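Local coordinates for nucleosome assembly protein 1, putative (PDB 3FS3), which probably acts as a histone chaperone of the nucleosome assembly protein family, binding histones and chromatin in the malaria parasite, at residues A[157-162]-A[174-179]. Residues are numbered along the deposited sequence; the frame is centred on the assembly and turned at random.
Sequences GFILSF and VLTKTY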
# COMPACT_ATOMS: atom_id res chain seq x y z
N GLY A 157 -3.60 2.69 16.42
CA GLY A 157 -3.76 3.38 15.15
C GLY A 157 -3.36 4.85 15.19
O GLY A 157 -2.41 5.23 15.87
N PHE A 158 -4.10 5.69 14.47
CA PHE A 158 -3.81 7.12 14.43
C PHE A 158 -5.04 7.98 14.69
O PHE A 158 -6.18 7.52 14.59
CB PHE A 158 -3.18 7.48 13.08
CG PHE A 158 -4.11 7.32 11.91
CD1 PHE A 158 -4.91 8.37 11.50
CD2 PHE A 158 -4.19 6.11 11.23
CE1 PHE A 158 -5.78 8.23 10.42
CE2 PHE A 158 -5.05 5.96 10.15
CZ PHE A 158 -5.85 7.02 9.75
N ILE A 159 -4.80 9.23 15.05
CA ILE A 159 -5.89 10.15 15.33
C ILE A 159 -5.68 11.49 14.62
O ILE A 159 -4.64 12.12 14.76
CB ILE A 159 -6.04 10.35 16.86
CG1 ILE A 159 -7.02 11.49 17.16
CG2 ILE A 159 -4.69 10.58 17.50
CD1 ILE A 159 -6.37 12.85 17.29
N LEU A 160 -6.68 11.89 13.83
CA LEU A 160 -6.63 13.15 13.10
C LEU A 160 -7.33 14.25 13.91
O LEU A 160 -8.45 14.07 14.37
CB LEU A 160 -7.33 13.00 11.75
CG LEU A 160 -6.70 12.06 10.74
CD1 LEU A 160 -7.61 11.97 9.52
CD2 LEU A 160 -5.30 12.55 10.36
N SER A 161 -6.66 15.38 14.09
CA SER A 161 -7.24 16.48 14.86
C SER A 161 -7.42 17.73 14.01
O SER A 161 -6.50 18.14 13.29
CB SER A 161 -6.38 16.81 16.08
OG SER A 161 -6.32 15.72 16.97
N PHE A 162 -8.60 18.33 14.10
CA PHE A 162 -8.95 19.54 13.36
C PHE A 162 -9.17 20.66 14.39
O PHE A 162 -10.16 20.64 15.13
CB PHE A 162 -10.22 19.28 12.55
CG PHE A 162 -10.06 18.19 11.51
CD1 PHE A 162 -9.91 18.50 10.16
CD2 PHE A 162 -10.03 16.86 11.90
CE1 PHE A 162 -9.74 17.50 9.21
CE2 PHE A 162 -9.85 15.84 10.95
CZ PHE A 162 -9.70 16.17 9.61
N VAL A 174 -11.65 21.76 19.15
CA VAL A 174 -10.98 20.70 18.39
C VAL A 174 -11.90 19.53 18.06
O VAL A 174 -12.65 19.06 18.91
CB VAL A 174 -9.78 20.10 19.18
CG1 VAL A 174 -9.10 19.05 18.33
CG2 VAL A 174 -8.80 21.19 19.56
N LEU A 175 -11.84 19.07 16.81
CA LEU A 175 -12.63 17.92 16.40
C LEU A 175 -11.63 16.83 15.99
O LEU A 175 -10.76 17.07 15.15
CB LEU A 175 -13.54 18.26 15.20
CG LEU A 175 -14.65 19.29 15.39
CD1 LEU A 175 -15.54 19.31 14.15
CD2 LEU A 175 -15.48 18.95 16.63
N THR A 176 -11.75 15.65 16.60
CA THR A 176 -10.83 14.56 16.28
C THR A 176 -11.55 13.35 15.72
O THR A 176 -12.76 13.18 15.88
CB THR A 176 -10.08 14.08 17.52
OG1 THR A 176 -10.98 13.36 18.37
CG2 THR A 176 -9.49 15.26 18.28
N LYS A 177 -10.77 12.50 15.06
CA LYS A 177 -11.27 11.28 14.47
C LYS A 177 -10.19 10.24 14.74
O LYS A 177 -9.04 10.41 14.32
CB LYS A 177 -11.47 11.46 12.96
CG LYS A 177 -12.06 10.26 12.24
CD LYS A 177 -13.51 10.06 12.60
CE LYS A 177 -14.11 8.86 11.87
NZ LYS A 177 -14.44 9.14 10.45
N THR A 178 -10.55 9.18 15.46
CA THR A 178 -9.60 8.13 15.81
C THR A 178 -9.82 6.86 14.99
O THR A 178 -10.90 6.28 15.00
CB THR A 178 -9.70 7.77 17.30
OG1 THR A 178 -9.59 8.97 18.08
CG2 THR A 178 -8.57 6.82 17.70
N TYR A 179 -8.78 6.42 14.29
CA TYR A 179 -8.85 5.21 13.49
C TYR A 179 -8.12 4.09 14.22
O TYR A 179 -6.90 4.13 14.37
CB TYR A 179 -8.23 5.44 12.11
CG TYR A 179 -9.09 6.30 11.22
CD1 TYR A 179 -10.11 5.74 10.45
CD2 TYR A 179 -8.96 7.68 11.23
CE1 TYR A 179 -10.98 6.54 9.72
CE2 TYR A 179 -9.82 8.49 10.51
CZ TYR A 179 -10.83 7.92 9.76
OH TYR A 179 -11.69 8.74 9.06
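Phe158 and Tyr179 face each other as a hydrogen-bonded pair of an antiparallel hairpin, and their rings make the closest side-chain contact on the helix-facing side of the sheet. The planes are 23° from parallel but slid apart, with centroids 5.0 Å apart, so overlap is slight: Phe158 CE1 reaches Tyr179 CD2 at 3.3 Å, while Tyr179 CB sits over one face of the phenylalanine, toward its rim, in a CH-pi contact. Phe158 is brought there by a chi1 of 66°, which sets CG between its own N and carbonyl carbon and swings the ring toward the neighbouring strand. Leu160 CD1 approaches the tyrosine ring obliquely, 4.2 Å from Tyr179 CE2. Further along, the Phe162 ring turns its edge to the backbone, with Leu175 O near the ring plane and 3.3 Å from Phe162 CD2; that oxygen also accepts the bond from Phe162 N at 2.7 Å. Six backbone bonds tie the pairs Phe158–Tyr179, Leu160–Lys177 and Phe162–Leu175, the one from Phe158 N to Tyr179 O being longest at 3.2 Å.

On the other face, Ile159 CG1, anti to the backbone N (chi1 171°), lies 3.7 Å from Thr178 OG1.

Lys177 NZ forms a salt bridge with Asp270 OD2 of helix 260-289 and also bonds Phe240 O, while Tyr179 OH hydrogen-bonds Asp270 OD1. The hairpin forms the two central strands of the four-stranded antiparallel sheet, with an aromatic and aliphatic layer packed against that helix and a buried lysine whose charge is probably stabilised by Asp270.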